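Local coordinates for protein argonaute (Methanocaldococcus jannaschii, PDB 5G5S), which cuts single-stranded DNA with a short DNA strand as its guide and may thereby defend the archaeal cell against invading genetic elements, at residues L200-N205 with Q238-C243; Q207-I212 with P249-F254. All blocks are in the same frame, centred on the assembly; numbering follows the deposited sequence.

How the interactions relate
From the N terminus, residues 200-205 come first, leaving strand 194-200, and residues 207-212 of helix 206-219 follow at once. The chain then runs through helix 225-231, returns as 238-243 and passes through the loop 249-254 before strand 255-260. Interaction 1 joins the first and third of these segments and interaction 2 the second and fourth, so the two closures cross. Interaction 1 draws together the two ends of a helical excursion; interaction 2 packs a helix of that excursion on the loop leading back into the sheet. They adjoin where Met241 O and Phe250 N, 2.7 Å apart, probably share a hydrogen bond.

Interaction 1 of 2, residues L200-N205 with Q238-C243; sequences LVDAPN and QPIMYC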
loop_
_atom_site.group_PDB
_atom_site.type_symbol
_atom_site.label_atom_id
_atom_site.label_comp_id
_atom_site.label_asym_id
_atom_site.label_seq_id
_atom_site.Cartn_x
_atom_site.Cartn_y
_atom_site.Cartn_z
ATOM N N LEU A 200 -2.733 -4.300 15.732
ATOM C CA LEU A 200 -3.752 -4.129 16.777
ATOM C C LEU A 200 -3.217 -3.563 18.093
ATOM O O LEU A 200 -2.014 -3.562 18.315
ATOM C CB LEU A 200 -4.504 -5.456 17.055
ATOM C CG LEU A 200 -5.838 -5.660 16.332
ATOM C CD1 LEU A 200 -6.295 -7.102 16.430
ATOM C CD2 LEU A 200 -6.919 -4.700 16.843
ATOM N N VAL A 201 -4.133 -3.093 18.967
ATOM C CA VAL A 201 -3.874 -2.590 20.326
ATOM C C VAL A 201 -4.793 -3.349 21.336
ATOM O O VAL A 201 -5.439 -4.335 20.953
ATOM C CB VAL A 201 -3.978 -1.040 20.471
ATOM C CG1 VAL A 201 -2.859 -0.317 19.723
ATOM C CG2 VAL A 201 -5.353 -0.526 20.052
ATOM N N ASP A 202 -4.834 -2.892 22.612
ATOM C CA ASP A 202 -5.631 -3.446 23.722
ATOM C C ASP A 202 -5.553 -2.505 24.939
ATOM O O ASP A 202 -4.645 -1.675 25.025
ATOM C CB ASP A 202 -5.157 -4.876 24.095
ATOM C CG ASP A 202 -6.009 -5.639 25.095
ATOM O OD1 ASP A 202 -7.257 -5.612 24.961
ATOM O OD2 ASP A 202 -5.425 -6.312 25.979
ATOM N N ALA A 203 -6.518 -2.635 25.864
ATOM C CA ALA A 203 -6.642 -1.840 27.089
ATOM C C ALA A 203 -5.394 -1.898 27.988
ATOM O O ALA A 203 -4.744 -2.948 28.048
ATOM C CB ALA A 203 -7.866 -2.295 27.874
ATOM N N PRO A 204 -5.062 -0.794 28.710
ATOM C CA PRO A 204 -3.898 -0.832 29.615
ATOM C C PRO A 204 -4.101 -1.745 30.838
ATOM O O PRO A 204 -5.169 -1.721 31.455
ATOM C CB PRO A 204 -3.713 0.636 30.016
ATOM C CG PRO A 204 -5.035 1.252 29.863
ATOM C CD PRO A 204 -5.726 0.527 28.744
ATOM N N ASN A 205 -3.079 -2.564 31.169
ATOM C CA ASN A 205 -3.122 -3.496 32.299
ATOM C C ASN A 205 -1.785 -3.540 33.051
ATOM O O ASN A 205 -0.768 -3.918 32.454
ATOM C CB ASN A 205 -3.547 -4.902 31.843
ATOM C CG ASN A 205 -3.707 -5.912 32.960
ATOM O OD1 ASN A 205 -4.366 -5.671 33.980
ATOM N ND2 ASN A 205 -3.148 -7.092 32.766
ATOM N N GLN A 238 -0.020 1.989 30.761
ATOM C CA GLN A 238 0.443 1.868 29.374
ATOM C C GLN A 238 -0.415 0.830 28.626
ATOM O O GLN A 238 -0.728 -0.210 29.219
ATOM C CB GLN A 238 1.898 1.393 29.400
ATOM C CG GLN A 238 2.719 1.652 28.151
ATOM C CD GLN A 238 3.966 0.805 28.190
ATOM O OE1 GLN A 238 4.105 -0.157 27.436
ATOM N NE2 GLN A 238 4.868 1.087 29.124
ATOM N N PRO A 239 -0.763 1.055 27.326
ATOM C CA PRO A 239 -1.570 0.060 26.594
ATOM C C PRO A 239 -0.833 -1.245 26.350
ATOM O O PRO A 239 0.395 -1.273 26.392
ATOM C CB PRO A 239 -1.883 0.753 25.257
ATOM C CG PRO A 239 -1.533 2.178 25.444
ATOM C CD PRO A 239 -0.448 2.208 26.462
ATOM N N ILE A 240 -1.589 -2.324 26.114
ATOM C CA ILE A 240 -1.031 -3.637 25.809
ATOM C C ILE A 240 -1.141 -3.813 24.297
ATOM O O ILE A 240 -2.191 -4.172 23.784
ATOM C CB ILE A 240 -1.682 -4.800 26.627
ATOM C CG1 ILE A 240 -1.808 -4.490 28.156
ATOM C CG2 ILE A 240 -0.992 -6.144 26.356
ATOM C CD1 ILE A 240 -0.507 -4.114 28.967
ATOM N N MET A 241 -0.066 -3.500 23.588
ATOM C CA MET A 241 -0.010 -3.597 22.132
ATOM C C MET A 241 0.130 -5.057 21.687
ATOM O O MET A 241 0.589 -5.901 22.457
ATOM C CB MET A 241 1.174 -2.754 21.627
ATOM C CG MET A 241 1.245 -2.593 20.126
ATOM S SD MET A 241 2.630 -1.531 19.695
ATOM C CE MET A 241 1.766 -0.220 19.027
ATOM N N TYR A 242 -0.284 -5.348 20.453
ATOM C CA TYR A 242 -0.161 -6.662 19.830
ATOM C C TYR A 242 0.364 -6.477 18.414
ATOM O O TYR A 242 0.207 -5.397 17.853
ATOM C CB TYR A 242 -1.499 -7.435 19.876
ATOM C CG TYR A 242 -1.767 -8.053 21.233
ATOM C CD1 TYR A 242 -2.414 -7.334 22.234
ATOM C CD2 TYR A 242 -1.337 -9.342 21.531
ATOM C CE1 TYR A 242 -2.628 -7.883 23.497
ATOM C CE2 TYR A 242 -1.549 -9.905 22.788
ATOM C CZ TYR A 242 -2.195 -9.171 23.769
ATOM O OH TYR A 242 -2.412 -9.727 25.010
ATOM N N CYS A 243 1.029 -7.493 17.855
ATOM C CA CYS A 243 1.592 -7.389 16.506
ATOM C C CYS A 243 1.154 -8.495 15.553
ATOM O O CYS A 243 0.524 -9.462 15.980
ATOM C CB CYS A 243 3.110 -7.238 16.552
ATOM S SG CYS A 243 3.676 -5.652 17.226
#
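Tyr242 and Leu200 make an antiparallel hydrogen-bonded pair in which Tyr242 N donates to Leu200 O over 3.3 Å. The bond is fairly straight (160° at the hydrogen), although the donor stands well above the carbonyl plane. Two residues on, Ile240 N reaches Asp202 O in a weak hydrogen bond of 3.3 Å. Proline, which offers no N-H for pairing, then occupies both chains: at the far end the contact between Pro204 CA and Gln238 O, also 3.3 Å, is of the CA-H...O kind, and Pro239 CB lies 3.7 Å from Asp202 O.

Van der Waals packing centres on Ile240, whose branched side chain lies along the carbonyl-bearing backbone of 203-205. Its CG1 comes to 3.3 Å from Ala203 O and its CD1 to 3.5 Å from Asn205 O, while CB also approaches the carboxylate of Asp202. Ile240 also touches Lys208 and Ile209 of helix 206-219, so a bulky aliphatic side chain can bridge the opposing backbone and that helix.

The third kind of contact is between Asp202 and Tyr242, whose side chains run alongside each other, the carboxylate plane turned 63° from that of the ring. With CG anti to the backbone N (chi1 -172°), Asp202 runs beside the tyrosine, and its CB meets the ring edge at CE1, 4.0 Å away. Their polar ends share a partner: Lys208 NZ makes a long, weak ion pair with Asp202 OD2 and a weak hydrogen bond with Tyr242 OH. A carboxylate and a phenol suit a place beside a lysine, though both links are weak.

The arrangement is a single antiparallel bridge at the end of strand 194-200, giving way to irregular chain. It lies where the helical part between strands 194-200 and 242-243 leaves and rejoins the sheet of the PAZ domain, which binds the 3'-end of the guide DNA.

Interaction 2 of 2, residues Q207-I212 with P249-F254; sequences QKIEEI and PFAPQF
Ile212 of helix 206-219 faces Pro249, Ala251 and Phe254 across a small apolar interface of the PAZ domain, where a helix packs on an irregular loop. From CB the isoleucine forks. Its CG1 branch, turned anti to the carbonyl carbon (chi1 -64°), passes 4.0 Å from Pro249 O, and its tip CD1 settles between two neighbours, 4.3 Å from Pro249 CB and 4.4 Å from Ala251 CB. The other branch, CG2, points at the phenylalanine. One beta-branched residue thus touches three partners.

One turn earlier on the helix, Ile209 adds its CD1, 4.1 Å from Ala251 CB. The small methyl of Ala251 suits this spot, where Ile209 and Ile212 approach it and it also lies over one face of the Phe254 ring, 3.7 Å above the plane and offset toward the rim. A turn brings these two together: Phe254 N donates to Ala251 O over 2.7 Å, with Pro252, whose ring fixes phi, as the second residue of the turn. Phe254 is further set by stacking on Phe231 and by contact with Met213 and Ile216. Ile212 itself meets that ring at its edge, CG2 lying near the ring plane and 3.8 Å from Phe254 CE2.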
loop_
_atom_site.group_PDB
_atom_site.type_symbol
_atom_site.label_atom_id
_atom_site.label_comp_id
_atom_site.label_asym_id
_atom_site.label_seq_id
_atom_site.Cartn_x
_atom_site.Cartn_y
_atom_site.Cartn_z
ATOM N N GLN A 207 -0.861 -5.643 35.375
ATOM C CA GLN A 207 -0.498 -7.045 35.619
ATOM C C GLN A 207 0.356 -7.609 34.463
ATOM O O GLN A 207 1.412 -8.198 34.720
ATOM C CB GLN A 207 -1.754 -7.903 35.859
ATOM N N LYS A 208 -0.096 -7.397 33.196
ATOM C CA LYS A 208 0.568 -7.821 31.956
ATOM C C LYS A 208 1.934 -7.137 31.773
ATOM O O LYS A 208 2.882 -7.796 31.344
ATOM C CB LYS A 208 -0.323 -7.532 30.738
ATOM C CG LYS A 208 -1.296 -8.644 30.381
ATOM C CD LYS A 208 -2.361 -8.117 29.429
ATOM C CE LYS A 208 -3.242 -9.191 28.850
ATOM N NZ LYS A 208 -4.090 -8.652 27.753
ATOM N N ILE A 209 2.025 -5.819 32.095
ATOM C CA ILE A 209 3.251 -5.008 32.004
ATOM C C ILE A 209 4.391 -5.662 32.828
ATOM O O ILE A 209 5.530 -5.740 32.350
ATOM C CB ILE A 209 2.966 -3.505 32.358
ATOM C CG1 ILE A 209 2.174 -2.770 31.244
ATOM C CG2 ILE A 209 4.221 -2.719 32.755
ATOM C CD1 ILE A 209 2.891 -2.537 29.864
ATOM N N GLU A 210 4.052 -6.182 34.027
ATOM C CA GLU A 210 4.961 -6.908 34.916
ATOM C C GLU A 210 5.373 -8.247 34.271
ATOM O O GLU A 210 6.560 -8.588 34.287
ATOM C CB GLU A 210 4.282 -7.178 36.278
ATOM C CG GLU A 210 4.210 -5.990 37.225
ATOM C CD GLU A 210 5.525 -5.533 37.829
ATOM O OE1 GLU A 210 6.379 -6.395 38.144
ATOM O OE2 GLU A 210 5.691 -4.305 38.008
ATOM N N GLU A 211 4.382 -8.990 33.698
ATOM C CA GLU A 211 4.562 -10.291 33.038
ATOM C C GLU A 211 5.474 -10.242 31.794
ATOM O O GLU A 211 6.259 -11.174 31.589
ATOM C CB GLU A 211 3.209 -10.934 32.713
ATOM N N ILE A 212 5.378 -9.156 30.985
ATOM C CA ILE A 212 6.196 -8.927 29.780
ATOM C C ILE A 212 7.669 -8.747 30.190
ATOM O O ILE A 212 8.556 -9.404 29.638
ATOM C CB ILE A 212 5.672 -7.706 28.956
ATOM C CG1 ILE A 212 4.242 -7.953 28.404
ATOM C CG2 ILE A 212 6.655 -7.322 27.822
ATOM C CD1 ILE A 212 3.395 -6.670 28.178
ATOM N N PRO A 249 2.229 -10.411 23.798
ATOM C CA PRO A 249 1.876 -8.992 23.982
ATOM C C PRO A 249 3.096 -8.069 23.950
ATOM O O PRO A 249 4.169 -8.413 24.461
ATOM C CB PRO A 249 1.176 -8.964 25.351
ATOM C CG PRO A 249 1.212 -10.388 25.881
ATOM C CD PRO A 249 2.257 -11.112 25.098
ATOM N N PHE A 250 2.911 -6.878 23.360
ATOM C CA PHE A 250 3.946 -5.851 23.201
ATOM C C PHE A 250 3.702 -4.650 24.117
ATOM O O PHE A 250 2.551 -4.309 24.399
ATOM C CB PHE A 250 3.991 -5.396 21.734
ATOM C CG PHE A 250 4.608 -6.389 20.779
ATOM C CD1 PHE A 250 4.007 -7.621 20.544
ATOM C CD2 PHE A 250 5.777 -6.083 20.091
ATOM C CE1 PHE A 250 4.576 -8.536 19.659
ATOM C CE2 PHE A 250 6.344 -6.996 19.200
ATOM C CZ PHE A 250 5.732 -8.213 18.981
ATOM N N ALA A 251 4.783 -4.016 24.581
ATOM C CA ALA A 251 4.716 -2.821 25.424
ATOM C C ALA A 251 5.307 -1.647 24.608
ATOM O O ALA A 251 6.519 -1.648 24.363
ATOM C CB ALA A 251 5.492 -3.039 26.714
ATOM N N PRO A 252 4.464 -0.682 24.119
ATOM C CA PRO A 252 4.982 0.421 23.278
ATOM C C PRO A 252 6.238 1.156 23.753
ATOM O O PRO A 252 6.992 1.644 22.917
ATOM C CB PRO A 252 3.773 1.349 23.106
ATOM C CG PRO A 252 2.774 0.898 24.123
ATOM C CD PRO A 252 3.001 -0.567 24.271
ATOM N N GLN A 253 6.490 1.181 25.077
ATOM C CA GLN A 253 7.685 1.769 25.694
ATOM C C GLN A 253 8.962 1.006 25.289
ATOM O O GLN A 253 10.040 1.599 25.248
ATOM C CB GLN A 253 7.542 1.777 27.232
ATOM C CG GLN A 253 8.429 2.804 27.948
ATOM C CD GLN A 253 8.236 2.891 29.452
ATOM O OE1 GLN A 253 7.157 2.639 30.001
ATOM N NE2 GLN A 253 9.270 3.336 30.147
ATOM N N PHE A 254 8.832 -0.306 25.002
ATOM C CA PHE A 254 9.930 -1.208 24.652
ATOM C C PHE A 254 10.260 -1.257 23.153
ATOM O O PHE A 254 11.256 -1.883 22.775
ATOM C CB PHE A 254 9.631 -2.637 25.170
ATOM C CG PHE A 254 9.387 -2.854 26.656
ATOM C CD1 PHE A 254 9.546 -1.815 27.571
ATOM C CD2 PHE A 254 9.010 -4.101 27.138
ATOM C CE1 PHE A 254 9.319 -2.020 28.933
ATOM C CE2 PHE A 254 8.786 -4.305 28.504
ATOM C CZ PHE A 254 8.941 -3.262 29.390
#